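Local coordinates for protein putative phosphohistidine phosphatase SixA (Agrobacterium tumefaciens, PDB 2RFL) that probably removes phosphoryl groups from phosphohistidine, as a putative SixA-type enzyme of the histidine phosphatase superfamily, at residues A[9-14]-A[99-104]; A[36-41]-A[66-71]. All coordinates share one frame; numbering follows the deposited sequence.

Contact 1: A[9-14]-A[99-104]; sequences TRVYLL and SLIAAQ
Behind Ile-101, which packs on Val-11, Gln-104 NE2 reaches back four residues along the chain to donate to Leu-100 O at 2.7 Å. The approach lies in the carbonyl plane, on a lone pair, with an N-H...O angle of 155°. The oxygen also sits only 9° out of the side-chain amide plane, so this bond helps fix the amide's rotation. The setting is the alpha-beta-alpha sandwich of the histidine phosphatase superfamily: strand 10-15 lies inside the mixed sheet, and helix 98-102 packs on its face through Ile-101. The contact is wholly apolar. The CG2 branch of Ile-101 meets Val-11 CG2 at 3.5 Å, while its CD1 lies 3.9 Å from Val-11 CG1 and nearly as close to CG2, so the end of the isoleucine touches both valine methyls. The two side chains cross at about a right angle. With CG1 of Ile-101 anti to the carbonyl carbon (chi1 -68°), the chain runs on to CD1 and reaches as far as Leu-13. Met-126 of helix 118-127 touches both Val-11 and Ile-101, and Leu-112 on the neighbouring strand also meets the isoleucine, so the group is buried. Two residues along the strand from Val-11, the contact thins out to a single pair of methyls, Leu-13 CD2 against Ile-101 CD1 at 4.3 Å.

Contact 2: A[36-41]-A[66-71]; sequences AGFAEA and CRQTTQ
The ring of Phe-38 and the side-chain amide of Gln-68 approach each other obliquely, their planes 43° apart. Ring atom CZ touches the amide carbon CD of Gln-68 at 4.1 Å. Gln-68 gets there by leaving the helix with CG beside its backbone N (chi1 -62°) and then running extended. Its polar end is engaged elsewhere: OE1 is hydrogen-bonded to the backbone N of Leu-33, just ahead of helix 35-51, and the Leu-33 side chain also packs on Phe-38. One residue therefore helps place both flat groups. Within the sandwich, the contact joins helices 35-51 and 64-77 near their N-terminal ends. Deeper in, the small side chain of Ala-41 lets the backbones come close, with 6.1 Å between Ala-41 CA and Thr-69 CA, and Ala-41 CB meets Thr-69 CG2 at 4.3 Å. The methyl serves this apolar pair while the hydroxyl is used separately: OG1 of Thr-69 hydrogen-bonds to Arg-65 O within its own helix and to the backbone N of Ala-17. Thr-69 also touches His-16, which, with Ala-17, lies in an Arg-His-Ala sequence that resembles the Arg-His-Gly signature of the superfamily.

From the N terminus, the chain first lays down strand 10-15, then helix 35-51, strand 57-60 and helix 64-77; contact 2 closes that short excursion, with 24 residues between its segments. It goes on through strand 82-85 to helix 98-102, where contact 1 brings it back to the first strand after 84 residues. The shorter loop thus lies entirely within the longer one. Contact 1 ties strand and helix together, whereas contact 2 pairs two helices. Their centres are about 20 Å apart, on opposite sides of the chain's centre, yet the segments do touch: Leu-14 CD2, on strand 10-15, packs against Thr-69 CG2 at 3.9 Å.

Contact 1: A[9-14]-A[99-104]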
loop_
_atom_site.group_PDB
_atom_site.type_symbol
_atom_site.label_atom_id
_atom_site.label_comp_id
_atom_site.label_asym_id
_atom_site.label_seq_id
_atom_site.Cartn_x
_atom_site.Cartn_y
_atom_site.Cartn_z
ATOM N N THR A 9 -1.369 -9.244 11.987
ATOM C CA THR A 9 -2.774 -9.114 12.355
ATOM C C THR A 9 -3.439 -7.889 11.688
ATOM O O THR A 9 -4.660 -7.770 11.651
ATOM C CB THR A 9 -2.974 -9.249 13.904
ATOM O OG1 THR A 9 -2.778 -8.012 14.587
ATOM C CG2 THR A 9 -2.001 -10.238 14.452
ATOM N N ARG A 10 -2.612 -7.001 11.140
ATOM C CA ARG A 10 -3.085 -5.867 10.339
ATOM C C ARG A 10 -2.244 -5.674 9.076
ATOM O O ARG A 10 -1.019 -5.557 9.162
ATOM C CB ARG A 10 -3.111 -4.552 11.141
ATOM C CG ARG A 10 -3.755 -3.393 10.349
ATOM C CD ARG A 10 -4.348 -2.306 11.223
ATOM N NE ARG A 10 -5.584 -2.723 11.875
ATOM C CZ ARG A 10 -6.376 -1.903 12.555
ATOM N NH1 ARG A 10 -6.067 -0.620 12.651
ATOM N NH2 ARG A 10 -7.484 -2.353 13.118
ATOM N N VAL A 11 -2.935 -5.631 7.933
ATOM C CA VAL A 11 -2.362 -5.372 6.609
ATOM C C VAL A 11 -2.784 -4.008 6.060
ATOM O O VAL A 11 -3.962 -3.726 5.879
ATOM C CB VAL A 11 -2.792 -6.450 5.575
ATOM C CG1 VAL A 11 -2.547 -6.011 4.140
ATOM C CG2 VAL A 11 -2.049 -7.729 5.810
ATOM N N TYR A 12 -1.803 -3.176 5.769
ATOM C CA TYR A 12 -2.049 -1.949 5.027
ATOM C C TYR A 12 -1.578 -2.139 3.604
ATOM O O TYR A 12 -0.459 -2.660 3.372
ATOM C CB TYR A 12 -1.311 -0.780 5.647
ATOM C CG TYR A 12 -1.599 -0.524 7.126
ATOM C CD1 TYR A 12 -0.674 -0.899 8.107
ATOM C CD2 TYR A 12 -2.785 0.154 7.534
ATOM C CE1 TYR A 12 -0.931 -0.642 9.461
ATOM C CE2 TYR A 12 -3.043 0.426 8.884
ATOM C CZ TYR A 12 -2.115 0.020 9.838
ATOM O OH TYR A 12 -2.355 0.279 11.173
ATOM N N LEU A 13 -2.446 -1.740 2.672
ATOM C CA LEU A 13 -2.193 -1.771 1.232
ATOM C C LEU A 13 -2.307 -0.407 0.576
ATOM O O LEU A 13 -3.434 0.120 0.385
ATOM C CB LEU A 13 -3.212 -2.685 0.533
ATOM C CG LEU A 13 -3.397 -4.156 0.863
ATOM C CD1 LEU A 13 -4.513 -4.654 -0.013
ATOM C CD2 LEU A 13 -2.148 -4.894 0.573
ATOM N N LEU A 14 -1.145 0.110 0.175
ATOM C CA LEU A 14 -0.948 1.468 -0.313
ATOM C C LEU A 14 -0.493 1.498 -1.779
ATOM O O LEU A 14 0.594 1.026 -2.148
ATOM C CB LEU A 14 0.074 2.244 0.588
ATOM C CG LEU A 14 0.475 3.697 0.196
ATOM C CD1 LEU A 14 -0.715 4.685 0.144
ATOM C CD2 LEU A 14 1.609 4.297 1.055
ATOM N N SER A 99 2.624 -13.263 -0.506
ATOM C CA SER A 99 3.752 -13.934 0.068
ATOM C C SER A 99 4.627 -12.982 0.894
ATOM O O SER A 99 5.135 -13.358 1.944
ATOM C CB SER A 99 4.523 -14.556 -1.063
ATOM O OG SER A 99 3.702 -15.527 -1.671
ATOM N N LEU A 100 4.780 -11.747 0.448
ATOM C CA LEU A 100 5.426 -10.723 1.272
ATOM C C LEU A 100 4.749 -10.486 2.639
ATOM O O LEU A 100 5.410 -10.277 3.677
ATOM C CB LEU A 100 5.450 -9.435 0.503
ATOM C CG LEU A 100 6.397 -9.418 -0.671
ATOM C CD1 LEU A 100 6.594 -7.997 -1.019
ATOM C CD2 LEU A 100 7.703 -10.038 -0.263
ATOM N N ILE A 101 3.425 -10.532 2.608
ATOM C CA ILE A 101 2.603 -10.407 3.776
ATOM C C ILE A 101 2.765 -11.557 4.765
ATOM O O ILE A 101 3.223 -11.321 5.879
ATOM C CB ILE A 101 1.154 -10.132 3.410
ATOM C CG1 ILE A 101 1.032 -8.743 2.785
ATOM C CG2 ILE A 101 0.279 -10.147 4.659
ATOM C CD1 ILE A 101 -0.303 -8.481 2.149
ATOM N N ALA A 102 2.427 -12.782 4.359
ATOM C CA ALA A 102 2.380 -13.949 5.263
ATOM C C ALA A 102 3.750 -14.336 5.795
ATOM O O ALA A 102 3.865 -14.802 6.940
ATOM C CB ALA A 102 1.775 -15.124 4.560
ATOM N N ALA A 103 4.768 -14.156 4.945
ATOM C CA ALA A 103 6.174 -14.317 5.325
ATOM C C ALA A 103 6.585 -13.647 6.655
ATOM O O ALA A 103 7.451 -14.125 7.315
ATOM C CB ALA A 103 7.121 -13.848 4.166
ATOM N N GLN A 104 5.961 -12.542 7.022
ATOM C CA GLN A 104 6.391 -11.751 8.148
ATOM C C GLN A 104 5.723 -12.250 9.437
ATOM O O GLN A 104 4.842 -11.594 9.996
ATOM C CB GLN A 104 6.094 -10.285 7.897
ATOM C CG GLN A 104 6.383 -9.800 6.512
ATOM C CD GLN A 104 7.805 -10.094 6.001
ATOM O OE1 GLN A 104 8.763 -10.204 6.755
ATOM N NE2 GLN A 104 7.928 -10.201 4.706
#

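Contact 2: A[36-41]-A[66-71]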
loop_
_atom_site.group_PDB
_atom_site.type_symbol
_atom_site.label_atom_id
_atom_site.label_comp_id
_atom_site.label_asym_id
_atom_site.label_seq_id
_atom_site.Cartn_x
_atom_site.Cartn_y
_atom_site.Cartn_z
ATOM N N ALA A 36 0.259 17.090 -7.818
ATOM C CA ALA A 36 -0.929 16.530 -7.200
ATOM C C ALA A 36 -0.686 15.169 -6.493
ATOM O O ALA A 36 -1.203 14.913 -5.375
ATOM C CB ALA A 36 -2.026 16.425 -8.187
ATOM N N GLY A 37 0.092 14.314 -7.172
ATOM C CA GLY A 37 0.673 13.101 -6.612
ATOM C C GLY A 37 1.420 13.311 -5.318
ATOM O O GLY A 37 1.176 12.612 -4.342
ATOM N N PHE A 38 2.328 14.270 -5.295
ATOM C CA PHE A 38 2.941 14.689 -4.011
ATOM C C PHE A 38 1.994 15.121 -2.880
ATOM O O PHE A 38 2.237 14.832 -1.711
ATOM C CB PHE A 38 3.931 15.820 -4.236
ATOM C CG PHE A 38 5.306 15.358 -4.514
ATOM C CD1 PHE A 38 5.986 14.554 -3.582
ATOM C CD2 PHE A 38 5.957 15.757 -5.689
ATOM C CE1 PHE A 38 7.325 14.153 -3.840
ATOM C CE2 PHE A 38 7.259 15.358 -5.968
ATOM C CZ PHE A 38 7.963 14.568 -5.065
ATOM N N ALA A 39 0.949 15.848 -3.244
ATOM C CA ALA A 39 0.043 16.441 -2.281
ATOM C C ALA A 39 -0.848 15.393 -1.646
ATOM O O ALA A 39 -1.031 15.438 -0.440
ATOM C CB ALA A 39 -0.787 17.570 -2.926
ATOM N N GLU A 40 -1.373 14.472 -2.462
ATOM C CA GLU A 40 -2.287 13.404 -2.065
ATOM C C GLU A 40 -1.643 12.468 -1.046
ATOM O O GLU A 40 -2.264 12.050 -0.077
ATOM C CB GLU A 40 -2.539 12.486 -3.252
ATOM C CG GLU A 40 -3.585 12.813 -4.265
ATOM C CD GLU A 40 -3.660 11.717 -5.390
ATOM O OE1 GLU A 40 -2.924 10.688 -5.344
ATOM O OE2 GLU A 40 -4.463 11.918 -6.338
ATOM N N ALA A 41 -0.416 12.064 -1.341
ATOM C CA ALA A 41 0.276 11.126 -0.510
ATOM C C ALA A 41 0.532 11.738 0.854
ATOM O O ALA A 41 0.433 11.061 1.866
ATOM C CB ALA A 41 1.574 10.683 -1.172
ATOM N N CYS A 66 7.559 5.069 -5.694
ATOM C CA CYS A 66 7.106 4.316 -4.535
ATOM C C CYS A 66 7.923 4.814 -3.403
ATOM O O CYS A 66 7.424 5.029 -2.326
ATOM C CB CYS A 66 7.302 2.806 -4.710
ATOM S SG CYS A 66 5.894 2.000 -5.499
ATOM N N ARG A 67 9.188 5.032 -3.689
ATOM C CA ARG A 67 10.130 5.563 -2.757
ATOM C C ARG A 67 9.654 6.906 -2.142
ATOM O O ARG A 67 9.566 7.032 -0.932
ATOM C CB ARG A 67 11.474 5.665 -3.469
ATOM C CG ARG A 67 12.163 4.330 -3.534
ATOM C CD ARG A 67 13.600 4.546 -3.955
ATOM N NE ARG A 67 14.439 3.362 -3.822
ATOM C CZ ARG A 67 15.089 2.994 -2.707
ATOM N NH1 ARG A 67 14.987 3.696 -1.597
ATOM N NH2 ARG A 67 15.849 1.907 -2.697
ATOM N N GLN A 68 9.293 7.860 -3.012
ATOM C CA GLN A 68 8.790 9.175 -2.625
ATOM C C GLN A 68 7.447 8.985 -1.903
ATOM O O GLN A 68 7.256 9.571 -0.819
ATOM C CB GLN A 68 8.648 10.139 -3.813
ATOM C CG GLN A 68 9.921 10.500 -4.585
ATOM C CD GLN A 68 9.633 10.951 -6.066
ATOM O OE1 GLN A 68 8.581 10.682 -6.665
ATOM N NE2 GLN A 68 10.599 11.560 -6.650
ATOM N N THR A 69 6.554 8.143 -2.450
ATOM C CA THR A 69 5.315 7.856 -1.717
ATOM C C THR A 69 5.663 7.526 -0.242
ATOM O O THR A 69 5.157 8.201 0.654
ATOM C CB THR A 69 4.397 6.751 -2.384
ATOM O OG1 THR A 69 4.139 7.076 -3.766
ATOM C CG2 THR A 69 3.047 6.651 -1.675
ATOM N N THR A 70 6.565 6.550 -0.022
ATOM C CA THR A 70 7.005 6.068 1.326
ATOM C C THR A 70 7.593 7.185 2.215
ATOM O O THR A 70 7.209 7.299 3.372
ATOM C CB THR A 70 7.966 4.797 1.250
ATOM O OG1 THR A 70 7.204 3.609 0.957
ATOM C CG2 THR A 70 8.740 4.570 2.535
ATOM N N GLN A 71 8.491 8.007 1.647
ATOM C CA GLN A 71 8.983 9.215 2.274
ATOM C C GLN A 71 7.888 10.144 2.837
ATOM O O GLN A 71 8.088 10.845 3.821
ATOM C CB GLN A 71 9.930 9.962 1.322
ATOM C CG GLN A 71 11.211 9.177 0.959
ATOM C CD GLN A 71 12.081 9.803 -0.151
ATOM O OE1 GLN A 71 11.908 10.970 -0.528
ATOM N NE2 GLN A 71 13.023 9.003 -0.685
#